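Local coordinates for protein vacuolar aminopeptidase 1 (Saccharomyces cerevisiae, PDB 5JGF) that removes single amino acids, preferably neutral or hydrophobic ones, from the N-termini of peptides and proteins as a zinc-dependent dodecameric vacuolar enzyme, at residues D[89-94]-D[296-301]; D[135-140]-D[148-153]; D[154-159]-D[239-244]; D[48-53]-D[317-322]; D[368-373]-D[431-436]. All coordinates share one frame; numbering follows the deposited sequence.

Contact 1. Residues D[89-94]-D[296-301]; sequences GSHVDA and DNEEIG. With ZN (zinc ion), chain K; ZN (zinc ion), chain L.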
# COMPACT_ATOMS: atom_id res chain seq x y z
N GLY D 89 -5.06 12.09 -49.59
CA GLY D 89 -6.11 12.32 -48.62
C GLY D 89 -5.53 12.87 -47.33
O GLY D 89 -4.57 12.32 -46.80
N SER D 90 -6.11 13.96 -46.83
CA SER D 90 -5.64 14.59 -45.59
C SER D 90 -6.84 15.07 -44.79
O SER D 90 -7.97 15.07 -45.28
CB SER D 90 -4.74 15.78 -45.91
OG SER D 90 -3.60 15.38 -46.65
N HIS D 91 -6.61 15.47 -43.54
CA HIS D 91 -7.73 15.97 -42.75
C HIS D 91 -7.55 17.44 -42.40
O HIS D 91 -6.44 17.90 -42.15
CB HIS D 91 -7.96 15.09 -41.50
CG HIS D 91 -6.89 15.17 -40.45
ND1 HIS D 91 -6.93 16.08 -39.42
CD2 HIS D 91 -5.80 14.39 -40.23
CE1 HIS D 91 -5.92 15.85 -38.59
NE2 HIS D 91 -5.22 14.83 -39.07
N VAL D 92 -8.66 18.17 -42.44
CA VAL D 92 -8.63 19.60 -42.16
C VAL D 92 -9.13 19.98 -40.78
O VAL D 92 -9.08 21.15 -40.41
CB VAL D 92 -9.42 20.40 -43.22
CG1 VAL D 92 -8.62 20.46 -44.51
CG2 VAL D 92 -10.77 19.74 -43.47
N ASP D 93 -9.62 19.01 -40.01
CA ASP D 93 -10.06 19.32 -38.66
C ASP D 93 -8.80 19.30 -37.81
O ASP D 93 -7.83 18.60 -38.13
CB ASP D 93 -11.07 18.29 -38.13
CG ASP D 93 -10.50 16.88 -38.04
OD1 ASP D 93 -10.68 16.24 -36.98
OD2 ASP D 93 -9.90 16.41 -39.03
N ALA D 94 -8.79 20.09 -36.74
CA ALA D 94 -7.65 20.13 -35.83
C ALA D 94 -8.18 20.20 -34.41
O ALA D 94 -9.32 20.62 -34.19
CB ALA D 94 -6.78 21.34 -36.12
N ASP D 296 -12.92 15.88 -42.58
CA ASP D 296 -13.19 16.47 -41.28
C ASP D 296 -13.15 15.28 -40.32
O ASP D 296 -13.01 14.14 -40.75
CB ASP D 296 -14.60 17.08 -41.29
CG ASP D 296 -14.92 17.89 -40.04
OD1 ASP D 296 -16.08 18.35 -39.92
OD2 ASP D 296 -14.04 18.07 -39.17
N ASN D 297 -13.23 15.57 -39.03
CA ASN D 297 -13.29 14.56 -37.98
C ASN D 297 -12.28 13.42 -37.88
O ASN D 297 -12.59 12.38 -37.32
CB ASN D 297 -14.70 13.95 -37.99
CG ASN D 297 -15.79 15.01 -37.85
OD1 ASN D 297 -15.63 15.98 -37.11
ND2 ASN D 297 -16.89 14.81 -38.54
N GLU D 298 -11.06 13.60 -38.39
CA GLU D 298 -10.07 12.53 -38.25
C GLU D 298 -9.69 12.44 -36.77
O GLU D 298 -9.44 11.36 -36.23
CB GLU D 298 -8.82 12.84 -39.08
CG GLU D 298 -7.72 11.77 -39.04
CD GLU D 298 -6.92 11.77 -37.74
OE1 GLU D 298 -6.82 12.83 -37.11
OE2 GLU D 298 -6.37 10.70 -37.37
N GLU D 299 -9.67 13.59 -36.10
CA GLU D 299 -9.29 13.65 -34.69
C GLU D 299 -10.29 12.98 -33.75
O GLU D 299 -9.99 12.79 -32.57
CB GLU D 299 -9.04 15.09 -34.27
CG GLU D 299 -7.91 15.77 -35.06
CD GLU D 299 -6.53 15.21 -34.75
OE1 GLU D 299 -6.41 14.13 -34.13
OE2 GLU D 299 -5.54 15.85 -35.15
N ILE D 300 -11.48 12.65 -34.26
CA ILE D 300 -12.46 11.97 -33.42
C ILE D 300 -12.85 10.59 -33.95
O ILE D 300 -13.91 10.07 -33.60
CB ILE D 300 -13.73 12.82 -33.18
CG1 ILE D 300 -14.39 13.18 -34.51
CG2 ILE D 300 -13.38 14.07 -32.37
CD1 ILE D 300 -15.76 13.79 -34.35
N GLY D 301 -12.01 10.00 -34.79
CA GLY D 301 -12.30 8.67 -35.28
C GLY D 301 -12.71 8.47 -36.73
O GLY D 301 -12.76 7.34 -37.20
ZN ZN K . -3.43 14.14 -38.11
ZN ZN L . -3.99 14.55 -34.81
O HOH W 1 -4.38 13.34 -36.48
O HOH W 2 -1.33 13.28 -37.27

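Contact 2. Residues D[135-140]-D[148-153]; sequences GGRLLY and IKSALV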
# COMPACT_ATOMS: atom_id res chain seq x y z
N GLY D 135 -14.53 31.83 -33.36
CA GLY D 135 -14.89 31.87 -34.76
C GLY D 135 -15.59 30.61 -35.20
O GLY D 135 -15.63 29.62 -34.47
N GLY D 136 -16.15 30.65 -36.40
CA GLY D 136 -16.84 29.48 -36.89
C GLY D 136 -18.02 29.82 -37.77
O GLY D 136 -18.09 30.91 -38.35
N ARG D 137 -18.96 28.89 -37.85
CA ARG D 137 -20.14 29.04 -38.69
C ARG D 137 -21.39 29.48 -37.95
O ARG D 137 -21.72 28.96 -36.88
CB ARG D 137 -20.42 27.71 -39.39
CG ARG D 137 -21.56 27.74 -40.39
CD ARG D 137 -21.79 26.35 -40.97
NE ARG D 137 -22.59 26.40 -42.19
CZ ARG D 137 -22.93 25.34 -42.90
NH1 ARG D 137 -23.66 25.49 -44.00
NH2 ARG D 137 -22.56 24.12 -42.52
N LEU D 138 -22.08 30.46 -38.52
CA LEU D 138 -23.33 30.96 -37.95
C LEU D 138 -24.43 30.65 -38.96
O LEU D 138 -24.23 30.84 -40.16
CB LEU D 138 -23.30 32.47 -37.74
CG LEU D 138 -22.33 33.11 -36.75
CD1 LEU D 138 -22.64 34.60 -36.65
CD2 LEU D 138 -22.46 32.45 -35.37
N LEU D 139 -25.57 30.17 -38.48
CA LEU D 139 -26.70 29.91 -39.36
C LEU D 139 -27.71 30.99 -39.01
O LEU D 139 -28.01 31.21 -37.84
CB LEU D 139 -27.29 28.52 -39.11
CG LEU D 139 -26.44 27.31 -39.48
CD1 LEU D 139 -27.24 26.03 -39.25
CD2 LEU D 139 -26.00 27.41 -40.94
N TYR D 140 -28.22 31.68 -40.02
CA TYR D 140 -29.19 32.74 -39.76
C TYR D 140 -30.31 32.77 -40.79
O TYR D 140 -30.23 32.13 -41.84
CB TYR D 140 -28.49 34.10 -39.72
CG TYR D 140 -27.92 34.55 -41.05
CD1 TYR D 140 -26.68 34.09 -41.49
CD2 TYR D 140 -28.62 35.44 -41.87
CE1 TYR D 140 -26.15 34.51 -42.72
CE2 TYR D 140 -28.11 35.86 -43.09
CZ TYR D 140 -26.87 35.39 -43.51
OH TYR D 140 -26.36 35.81 -44.72
N ILE D 148 -32.60 29.75 -44.79
CA ILE D 148 -31.52 29.69 -43.82
C ILE D 148 -30.21 29.88 -44.55
O ILE D 148 -29.93 29.20 -45.54
CB ILE D 148 -31.48 28.32 -43.11
CG1 ILE D 148 -32.84 28.02 -42.46
CG2 ILE D 148 -30.37 28.30 -42.07
CD1 ILE D 148 -33.31 29.09 -41.49
N LYS D 149 -29.40 30.83 -44.09
CA LYS D 149 -28.12 31.10 -44.71
C LYS D 149 -26.98 30.86 -43.73
O LYS D 149 -27.21 30.74 -42.52
CB LYS D 149 -28.06 32.54 -45.23
CG LYS D 149 -28.99 32.81 -46.41
CD LYS D 149 -28.92 34.27 -46.85
CE LYS D 149 -29.85 34.54 -48.03
NZ LYS D 149 -29.79 35.98 -48.46
N SER D 150 -25.76 30.80 -44.25
CA SER D 150 -24.59 30.58 -43.42
C SER D 150 -23.59 31.72 -43.54
O SER D 150 -23.46 32.34 -44.60
CB SER D 150 -23.92 29.27 -43.82
OG SER D 150 -22.68 29.10 -43.15
N ALA D 151 -22.90 32.00 -42.45
CA ALA D 151 -21.90 33.05 -42.43
C ALA D 151 -20.77 32.58 -41.53
O ALA D 151 -20.99 31.87 -40.56
CB ALA D 151 -22.50 34.34 -41.88
N LEU D 152 -19.55 32.97 -41.88
CA LEU D 152 -18.38 32.61 -41.09
C LEU D 152 -17.90 33.85 -40.36
O LEU D 152 -17.86 34.94 -40.93
CB LEU D 152 -17.27 32.08 -42.00
CG LEU D 152 -17.08 30.56 -42.06
CD1 LEU D 152 -18.41 29.82 -42.06
CD2 LEU D 152 -16.27 30.24 -43.30
N VAL D 153 -17.55 33.69 -39.09
CA VAL D 153 -17.06 34.80 -38.28
C VAL D 153 -15.71 34.45 -37.66
O VAL D 153 -15.36 33.27 -37.54
CB VAL D 153 -18.07 35.19 -37.18
CG1 VAL D 153 -19.35 35.72 -37.82
CG2 VAL D 153 -18.39 33.97 -36.31

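Contact 3. Residues D[154-159]-D[239-244]; sequences DSTPLP and DLFDVQ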
# COMPACT_ATOMS: atom_id res chain seq x y z
N ASP D 154 -14.96 35.47 -37.26
CA ASP D 154 -13.63 35.27 -36.69
C ASP D 154 -13.25 36.53 -35.92
O ASP D 154 -13.19 37.62 -36.50
CB ASP D 154 -12.65 35.02 -37.83
CG ASP D 154 -11.22 34.86 -37.36
OD1 ASP D 154 -10.32 34.83 -38.23
OD2 ASP D 154 -10.99 34.77 -36.14
N SER D 155 -12.99 36.40 -34.62
CA SER D 155 -12.65 37.55 -33.79
C SER D 155 -11.21 38.03 -33.96
O SER D 155 -10.88 39.14 -33.56
CB SER D 155 -12.90 37.24 -32.31
OG SER D 155 -11.94 36.33 -31.80
N THR D 156 -10.35 37.18 -34.52
CA THR D 156 -8.94 37.52 -34.71
C THR D 156 -8.81 38.95 -35.23
O THR D 156 -9.51 39.35 -36.16
CB THR D 156 -8.29 36.56 -35.73
OG1 THR D 156 -8.50 35.21 -35.31
CG2 THR D 156 -6.79 36.83 -35.82
N PRO D 157 -7.88 39.74 -34.66
CA PRO D 157 -6.91 39.44 -33.60
C PRO D 157 -7.40 39.52 -32.16
O PRO D 157 -6.63 39.30 -31.23
CB PRO D 157 -5.81 40.45 -33.86
CG PRO D 157 -6.63 41.67 -34.20
CD PRO D 157 -7.67 41.11 -35.17
N LEU D 158 -8.68 39.83 -31.95
CA LEU D 158 -9.18 39.95 -30.59
C LEU D 158 -9.33 38.61 -29.87
O LEU D 158 -10.08 37.74 -30.31
CB LEU D 158 -10.55 40.66 -30.57
CG LEU D 158 -11.20 40.76 -29.18
CD1 LEU D 158 -10.36 41.67 -28.29
CD2 LEU D 158 -12.61 41.31 -29.30
N PRO D 159 -8.59 38.43 -28.76
CA PRO D 159 -8.71 37.17 -28.01
C PRO D 159 -9.82 37.42 -27.00
O PRO D 159 -9.62 38.12 -26.00
CB PRO D 159 -7.33 37.02 -27.37
CG PRO D 159 -6.93 38.44 -27.10
CD PRO D 159 -7.41 39.20 -28.33
N ASP D 239 -15.69 27.72 -32.53
CA ASP D 239 -14.50 27.18 -31.87
C ASP D 239 -13.83 28.29 -31.09
O ASP D 239 -14.09 29.48 -31.32
CB ASP D 239 -13.41 26.76 -32.88
CG ASP D 239 -13.80 25.62 -33.78
OD1 ASP D 239 -12.94 25.26 -34.60
OD2 ASP D 239 -14.92 25.10 -33.68
N LEU D 240 -12.94 27.89 -30.18
CA LEU D 240 -12.10 28.82 -29.45
C LEU D 240 -10.74 28.32 -29.92
O LEU D 240 -10.50 27.11 -29.94
CB LEU D 240 -12.23 28.65 -27.93
CG LEU D 240 -13.47 29.24 -27.28
CD1 LEU D 240 -13.26 29.24 -25.77
CD2 LEU D 240 -13.70 30.68 -27.77
N PHE D 241 -9.87 29.23 -30.32
CA PHE D 241 -8.56 28.84 -30.83
C PHE D 241 -7.50 29.88 -30.50
O PHE D 241 -7.82 31.02 -30.19
CB PHE D 241 -8.66 28.69 -32.35
CG PHE D 241 -9.36 29.85 -33.01
CD1 PHE D 241 -8.70 31.05 -33.22
CD2 PHE D 241 -10.70 29.75 -33.36
CE1 PHE D 241 -9.37 32.15 -33.77
CE2 PHE D 241 -11.38 30.84 -33.91
CZ PHE D 241 -10.72 32.04 -34.12
N ASP D 242 -6.23 29.47 -30.58
CA ASP D 242 -5.11 30.35 -30.29
C ASP D 242 -5.00 31.39 -31.41
O ASP D 242 -4.93 31.03 -32.58
CB ASP D 242 -3.81 29.54 -30.23
CG ASP D 242 -2.66 30.31 -29.60
OD1 ASP D 242 -2.68 31.56 -29.63
OD2 ASP D 242 -1.72 29.67 -29.09
N VAL D 243 -4.98 32.67 -31.04
CA VAL D 243 -4.87 33.74 -32.03
C VAL D 243 -3.43 34.19 -32.27
O VAL D 243 -3.21 35.16 -32.99
CB VAL D 243 -5.69 34.99 -31.64
CG1 VAL D 243 -7.17 34.66 -31.63
CG2 VAL D 243 -5.24 35.51 -30.29
N GLN D 244 -2.46 33.52 -31.66
CA GLN D 244 -1.07 33.93 -31.86
C GLN D 244 -0.62 33.50 -33.26
O GLN D 244 -0.57 32.31 -33.58
CB GLN D 244 -0.14 33.31 -30.81
CG GLN D 244 1.32 33.74 -30.99
CD GLN D 244 2.25 33.16 -29.93
OE1 GLN D 244 1.98 32.09 -29.38
NE2 GLN D 244 3.35 33.85 -29.67

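Contact 4. Residues D[48-53]-D[317-322]; sequences SNWQDS and VERSSS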
# COMPACT_ATOMS: atom_id res chain seq x y z
N SER D 48 -27.06 17.56 -56.42
CA SER D 48 -27.55 17.46 -57.79
C SER D 48 -26.77 16.40 -58.54
O SER D 48 -25.59 16.18 -58.26
CB SER D 48 -27.40 18.80 -58.51
OG SER D 48 -28.18 19.81 -57.89
N ASN D 49 -27.41 15.74 -59.50
CA ASN D 49 -26.74 14.71 -60.28
C ASN D 49 -25.71 15.38 -61.19
O ASN D 49 -25.97 16.44 -61.76
CB ASN D 49 -27.76 13.93 -61.11
CG ASN D 49 -27.11 12.95 -62.06
OD1 ASN D 49 -26.62 13.33 -63.11
ND2 ASN D 49 -27.09 11.68 -61.67
N TRP D 50 -24.53 14.77 -61.31
CA TRP D 50 -23.46 15.35 -62.11
C TRP D 50 -23.42 14.95 -63.58
O TRP D 50 -22.53 15.38 -64.32
CB TRP D 50 -22.11 15.00 -61.47
CG TRP D 50 -21.92 15.55 -60.08
CD1 TRP D 50 -22.72 16.44 -59.43
CD2 TRP D 50 -20.82 15.28 -59.20
NE1 TRP D 50 -22.19 16.74 -58.19
CE2 TRP D 50 -21.02 16.04 -58.03
CE3 TRP D 50 -19.68 14.47 -59.29
CZ2 TRP D 50 -20.13 16.02 -56.95
CZ3 TRP D 50 -18.79 14.45 -58.22
CH2 TRP D 50 -19.02 15.21 -57.07
N GLN D 51 -24.38 14.14 -64.02
CA GLN D 51 -24.41 13.69 -65.41
C GLN D 51 -24.29 14.84 -66.40
O GLN D 51 -23.57 14.72 -67.40
CB GLN D 51 -25.69 12.90 -65.69
CG GLN D 51 -25.61 11.97 -66.89
CD GLN D 51 -24.66 10.81 -66.67
OE1 GLN D 51 -24.76 10.08 -65.68
NE2 GLN D 51 -23.73 10.63 -67.61
N ASP D 52 -24.96 15.95 -66.14
CA ASP D 52 -24.90 17.09 -67.05
C ASP D 52 -23.87 18.16 -66.68
O ASP D 52 -23.77 19.18 -67.36
CB ASP D 52 -26.28 17.76 -67.18
CG ASP D 52 -27.28 16.89 -67.92
OD1 ASP D 52 -26.86 15.99 -68.67
OD2 ASP D 52 -28.50 17.12 -67.75
N SER D 53 -23.12 17.93 -65.61
CA SER D 53 -22.11 18.90 -65.19
C SER D 53 -20.72 18.46 -65.62
O SER D 53 -19.83 19.29 -65.81
CB SER D 53 -22.15 19.08 -63.67
OG SER D 53 -23.35 19.70 -63.27
N VAL D 317 -15.32 9.63 -57.28
CA VAL D 317 -14.85 8.76 -58.36
C VAL D 317 -15.99 8.02 -59.05
O VAL D 317 -15.98 7.88 -60.28
CB VAL D 317 -13.81 7.74 -57.84
CG1 VAL D 317 -13.43 6.77 -58.95
CG2 VAL D 317 -12.56 8.49 -57.37
N GLU D 318 -16.98 7.56 -58.29
CA GLU D 318 -18.10 6.85 -58.90
C GLU D 318 -18.99 7.80 -59.70
O GLU D 318 -19.33 7.51 -60.85
CB GLU D 318 -18.95 6.14 -57.84
CG GLU D 318 -20.28 5.61 -58.38
CD GLU D 318 -20.93 4.57 -57.48
OE1 GLU D 318 -20.74 4.63 -56.25
OE2 GLU D 318 -21.64 3.69 -58.01
N ARG D 319 -19.35 8.94 -59.10
CA ARG D 319 -20.21 9.91 -59.78
C ARG D 319 -19.54 10.47 -61.03
O ARG D 319 -20.18 10.64 -62.07
CB ARG D 319 -20.55 11.06 -58.83
CG ARG D 319 -21.29 10.62 -57.58
CD ARG D 319 -21.57 11.78 -56.63
NE ARG D 319 -22.52 12.73 -57.18
CZ ARG D 319 -23.31 13.51 -56.44
NH1 ARG D 319 -23.25 13.45 -55.11
NH2 ARG D 319 -24.15 14.35 -57.02
N SER D 320 -18.24 10.77 -60.92
CA SER D 320 -17.48 11.32 -62.03
C SER D 320 -17.37 10.34 -63.19
O SER D 320 -17.66 10.68 -64.34
CB SER D 320 -16.08 11.72 -61.56
OG SER D 320 -16.15 12.80 -60.65
N SER D 321 -16.95 9.11 -62.88
CA SER D 321 -16.80 8.08 -63.90
C SER D 321 -18.14 7.77 -64.58
O SER D 321 -18.17 7.42 -65.76
CB SER D 321 -16.20 6.81 -63.30
OG SER D 321 -17.01 6.27 -62.27
N SER D 322 -19.23 7.91 -63.84
CA SER D 322 -20.56 7.65 -64.39
C SER D 322 -20.99 8.75 -65.36
O SER D 322 -21.51 8.46 -66.43
CB SER D 322 -21.60 7.52 -63.27
OG SER D 322 -21.43 6.31 -62.56
O HOH W 3 -23.81 12.51 -59.70
O HOH W 4 -23.44 8.20 -68.74

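Contact 5. Residues D[368-373]-D[431-436]; sequences GITLSL and GIAQLS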
# COMPACT_ATOMS: atom_id res chain seq x y z
N GLY D 368 12.73 16.31 -45.94
CA GLY D 368 11.73 15.86 -46.90
C GLY D 368 10.58 15.13 -46.25
O GLY D 368 10.48 15.04 -45.03
N ILE D 369 9.70 14.59 -47.09
CA ILE D 369 8.52 13.86 -46.63
C ILE D 369 8.93 12.67 -45.77
O ILE D 369 10.01 12.11 -45.94
CB ILE D 369 7.68 13.37 -47.84
CG1 ILE D 369 6.22 13.16 -47.43
CG2 ILE D 369 8.28 12.07 -48.41
CD1 ILE D 369 5.47 14.47 -47.20
N THR D 370 8.06 12.29 -44.83
CA THR D 370 8.35 11.17 -43.95
C THR D 370 7.33 10.06 -44.15
O THR D 370 6.13 10.27 -44.08
CB THR D 370 8.33 11.60 -42.47
OG1 THR D 370 9.37 12.56 -42.25
CG2 THR D 370 8.56 10.39 -41.55
N LEU D 371 7.85 8.86 -44.42
CA LEU D 371 7.01 7.70 -44.63
C LEU D 371 6.63 7.15 -43.25
O LEU D 371 7.49 7.01 -42.38
CB LEU D 371 7.80 6.66 -45.43
CG LEU D 371 7.09 5.78 -46.46
CD1 LEU D 371 6.18 6.62 -47.35
CD2 LEU D 371 8.16 5.09 -47.29
N SER D 372 5.34 6.87 -43.06
CA SER D 372 4.86 6.34 -41.78
C SER D 372 4.71 4.84 -41.93
O SER D 372 3.92 4.35 -42.74
CB SER D 372 3.51 6.96 -41.41
OG SER D 372 3.64 8.36 -41.18
N LEU D 373 5.48 4.10 -41.13
CA LEU D 373 5.48 2.65 -41.19
C LEU D 373 5.05 2.01 -39.88
O LEU D 373 5.45 2.45 -38.81
CB LEU D 373 6.88 2.16 -41.56
CG LEU D 373 7.48 2.72 -42.85
CD1 LEU D 373 8.91 3.19 -42.60
CD2 LEU D 373 7.43 1.66 -43.94
N GLY D 431 3.77 11.87 -44.53
CA GLY D 431 3.41 13.23 -44.21
C GLY D 431 4.61 14.07 -43.85
O GLY D 431 5.74 13.59 -43.87
N ILE D 432 4.35 15.33 -43.55
CA ILE D 432 5.40 16.25 -43.15
C ILE D 432 5.48 16.10 -41.64
O ILE D 432 4.47 16.21 -40.95
CB ILE D 432 5.01 17.70 -43.52
CG1 ILE D 432 4.81 17.81 -45.04
CG2 ILE D 432 6.09 18.67 -43.04
CD1 ILE D 432 4.26 19.16 -45.50
N ALA D 433 6.68 15.81 -41.14
CA ALA D 433 6.87 15.61 -39.71
C ALA D 433 6.86 16.92 -38.94
O ALA D 433 7.26 17.97 -39.46
CB ALA D 433 8.18 14.87 -39.46
N GLN D 434 6.40 16.87 -37.70
CA GLN D 434 6.35 18.05 -36.85
C GLN D 434 6.65 17.68 -35.40
O GLN D 434 6.57 16.52 -35.01
CB GLN D 434 4.97 18.71 -36.91
CG GLN D 434 3.84 17.82 -36.41
CD GLN D 434 2.60 18.61 -36.04
OE1 GLN D 434 2.53 19.24 -34.98
NE2 GLN D 434 1.61 18.59 -36.92
N LEU D 435 6.99 18.69 -34.62
CA LEU D 435 7.26 18.51 -33.20
C LEU D 435 5.97 18.88 -32.48
O LEU D 435 5.13 19.60 -33.03
CB LEU D 435 8.35 19.47 -32.72
CG LEU D 435 9.81 19.16 -33.03
CD1 LEU D 435 10.67 20.38 -32.69
CD2 LEU D 435 10.25 17.94 -32.23
N SER D 436 5.81 18.37 -31.27
CA SER D 436 4.67 18.72 -30.43
C SER D 436 3.29 18.56 -31.06
O SER D 436 2.44 19.44 -30.93
CB SER D 436 4.82 20.17 -29.96
OG SER D 436 6.14 20.41 -29.48
O HOH W 5 9.07 15.49 -42.74

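Contact 1. Residues D[89-94]-D[296-301]
Glu298 lies along one face of the His91 imidazole, its carboxylate turned 27° from the ring plane. Its CB sits over the ring, 3.6 Å from the centroid, as a CH-pi contact. CG leaves opposite the backbone N (chi1 -178°), and a bend at chi2 then lays the acid back above the ring, where OE1 ends 3.2 Å from His91 NE2. No hydrogen bond joins that pair, because NE2 spends its lone pair on the zinc ion of chain K at 2.1 Å. Glu298 OE1 instead accepts from water 1 at 2.6 Å, and this water bridges the two zinc ions. Glu299 is set quite differently: its carboxylate plane stands 83° from the imidazole, Glu299 OE2 lies 3.5 Å from His91 CE1, and both oxygens hold the zinc ion of chain L, OE2 more closely than OE1.

Behind the metal ligands, Asp93 receives the backbone of both glutamates. Glu299 N reaches the syn lone pair of Asp93 OD1 at 3.0 Å, while Glu298 N meets Asp93 OD2 at 3.1 Å from the syn side but well out of the carboxylate plane. Tyr119 OH is a further partner of OD1. Asp93 also steadies the histidine: His91 ND1 donates to Asp93 O at 3.0 Å, in the ring plane, which helps fix the imidazole's rotation with NE2 toward the metal. Asp262 bridges the two ions, Asp344 joins His91 on one and His438 joins Glu299 on the other, giving the water-bridged dinuclear zinc centre of an M18 aminopeptidase.

Contact 2. Residues D[135-140]-D[148-153]
Arg137 reaches over the neighbouring strand to Ser150, and its NE donates to Ser150 OG at 2.9 Å. The hydroxyl sits at the edge of the guanidinium, close to its plane, and the bond is fairly straight at 156°. A fully extended arginine chain, with chi1 at -175°, carries NE out past its direct cross-strand neighbour Leu152 to the next residue on that face. Leu152 CD1 packs beside the root of the same chain, 4.0 Å from Arg137 CB.

On the other face Tyr140 lies down over Lys149. Its CG stands between the backbone N and the carbonyl carbon (chi1 67°), which swings the ring across the partner strand. Lys149 CB sits over the ring toward its rim, 3.9 Å from the centroid, in a CH-pi contact, and Ala151 CB approaches Tyr140 CE1 obliquely at 3.7 Å. Further along, Leu138 crosses Val153 at about a right angle, with Leu138 CD1 3.7 Å from Val153 CG1.

These side chains are placed by a regular antiparallel pairing. Gly136 with Val153, Leu138 with Ala151 and Tyr140 with Lys149 are hydrogen-bonded pairs, each closed by two backbone bonds, of which Lys149 N to Tyr140 O measures 2.7 Å. Arg137 with Leu152 and Leu139 with Ser150 are the non-hydrogen-bonded pairs between them.

The result is a beta hairpin at the margin of the six-strand antiparallel sheet. Strand 233-242 flanks strand 132-140 on its far side, helix 216-226 packs on Leu138 and Val153, helix 25-38 meets Arg137 and Leu152, and Val384 of a neighbouring subunit touches Arg137.

Contact 3. Residues D[154-159]-D[239-244]
Asp154 OD2 is gripped twice by Thr156 while it faces the rim of the Phe241 ring. The hydroxyl Thr156 OG1 donates to Asp154 OD2 at 2.7 Å, on the syn side and near the carboxylate plane. The backbone Thr156 N donates to Asp154 OD2 at 3.0 Å from well above that plane. Both donors can reach one oxygen because OG1 lies beside its own backbone N, with chi1 at -54°.

Phe241 pushes its edge into this polar cluster. Its CZ comes 3.4 Å from Asp154 OD2, and its CE1 comes 3.5 Å from Thr156 OG1. Because both oxygens lie near the ring plane, they meet aromatic C-H groups, an approach that is probably mildly favourable electrostatically; the carboxylate itself is turned 71° from the ring.

The bond from Thr156 N makes an Asx turn following strand 149-154. It runs straight into a type VI beta turn: Leu158 N bonds to Ser155 O at 2.8 Å, and the peptide before Pro157, the third residue of the turn, is cis. Ser155 OG ties the turn a second time by donating to Leu158 O at 2.8 Å, nearly in line with the carbonyl, and Ile134 N is hydrogen-bonded to the same hydroxyl.

Val243 fills the angle between turn and strand. Its CG2 packs on Pro159 CB at 3.9 Å, while CG1 slides past Thr156 OG1 at 4.0 Å. Just before it, Asp242 OD1 accepts from Gln244 N in an Asx turn where strand 233-242 gives way to loop. Tyr20 of helix 7-21 lies against Thr156 and Pro157, and Phe257 of a neighbouring subunit packs on Pro159.

Contact 4. Residues D[48-53]-D[317-322]
Helix 312-324 meets the loop between strands 42-43 and 58-65 through a cation-pi stack of Arg319 on Trp50. The guanidinium lies over one face of the indole with the planes 26° apart. Arg319 CZ stands 3.9 Å from the centroid of the five-membered ring, and the aliphatic part follows the same face, CD resting 4.1 Å from the centroid of the six-membered ring as a CH-pi contact. A bend in the arginine chain (chi3 68°) turns the charged end flat against the indole after CB has passed close to Trp50 CE3.

Water 3 links the arginine's charged end to the tryptophan backbone: it accepts from Arg319 NE at 2.8 Å and from Trp50 N at 2.9 Å. The contact joins the helix to the loop that links outer strands 42-43 and 58-65 of the mixed sheet, and the indole also touches Phe73 of strand 69-76. The guanidinium's NH1 donates to Glu46 O and Trp50 NE1 to Ser45 O, so backbone carbonyls just before Ser48 serve both stacked groups.

Ser320 OG, bonded to Val316 O, lies at the indole edge, 3.9 Å from Trp50 CZ3. About one helix turn beyond Arg319, Gln51 NE2 makes a weak bond of 3.3 Å to Ser322 O. Water 4 also links the pair, donating to Ser322 O at 3.0 Å and accepting weakly from Gln51 NE2. Asp330 of a neighbouring subunit forms a long, weak ion pair with Arg319 NH2.

Contact 5. Residues D[368-373]-D[431-436]
The flat group at the heart of this contact is the carbonyl of Gly431: Ile369 lays its CD1 over one face, while Thr370 meets the oxygen end. Ile369 CD1 is 3.5 Å from both the C and the O of Gly431, so the methyl rests on the C=O bond itself. It gets there because CG1 runs opposite the backbone N (chi1 -155°) and the chain then turns at chi2. The same methyl touches Ile432 CG1 at 4.0 Å, extending an apolar patch beyond the peptide.

At the end of the carbonyl, Thr370 N donates to Gly431 O at 2.8 Å, almost in line with the double bond. Gly431 N returns a bond to Thr370 O at 2.9 Å, and the two close one antiparallel hydrogen-bonded pair. Asn346 ND2 also donates to Thr370 O, so this buried acceptor has a second partner.

Toward Gly368 and Ala433 the chains part, and water 5 spans them; the other way the pairing goes on, with Ser372 bonded to Asp429. The water accepts from Ala433 N at 2.9 Å and donates to Gly368 O at 2.7 Å. Thr370 OG1 is hydrogen-bonded with it at 3.0 Å, and Ala433 CB packs beside that hydroxyl.

Strand 369-372 is held on its other flank by strand 400-403, and helix 261-278 covers Ile432. The Asp344 side chain, a zinc ligand, is about 6 Å from Gly431 at the nearest atoms. The pairing thus joins strands 369-372 and 426-434 of the mixed beta sheet of the zinc exopeptidase fold, which lies beside the metal site.

How the contacts relate
Contact 1 supplies ligands to both active-site zinc ions, and its centre is about 6 Å from that of the chain. Contact 5 belongs to the same mixed sheet, its centre about 17 Å from that of contact 1, and Gly431 is about 9 Å from a zinc ion. Contacts 2 and 3 share the six-strand antiparallel sheet and touch directly: Gly135 O lies 2.7 Å from Asp239 N, a probable hydrogen bond, and Phe241 packs against Gly135. Their centres are each about 21 Å from that of contact 1. Contact 4 is remote, about 26 Å from contact 1 and about 39 Å from contact 3 between centres. Contacts 3 and 5 both reach one neighbouring subunit, contacts 2 and 4 another.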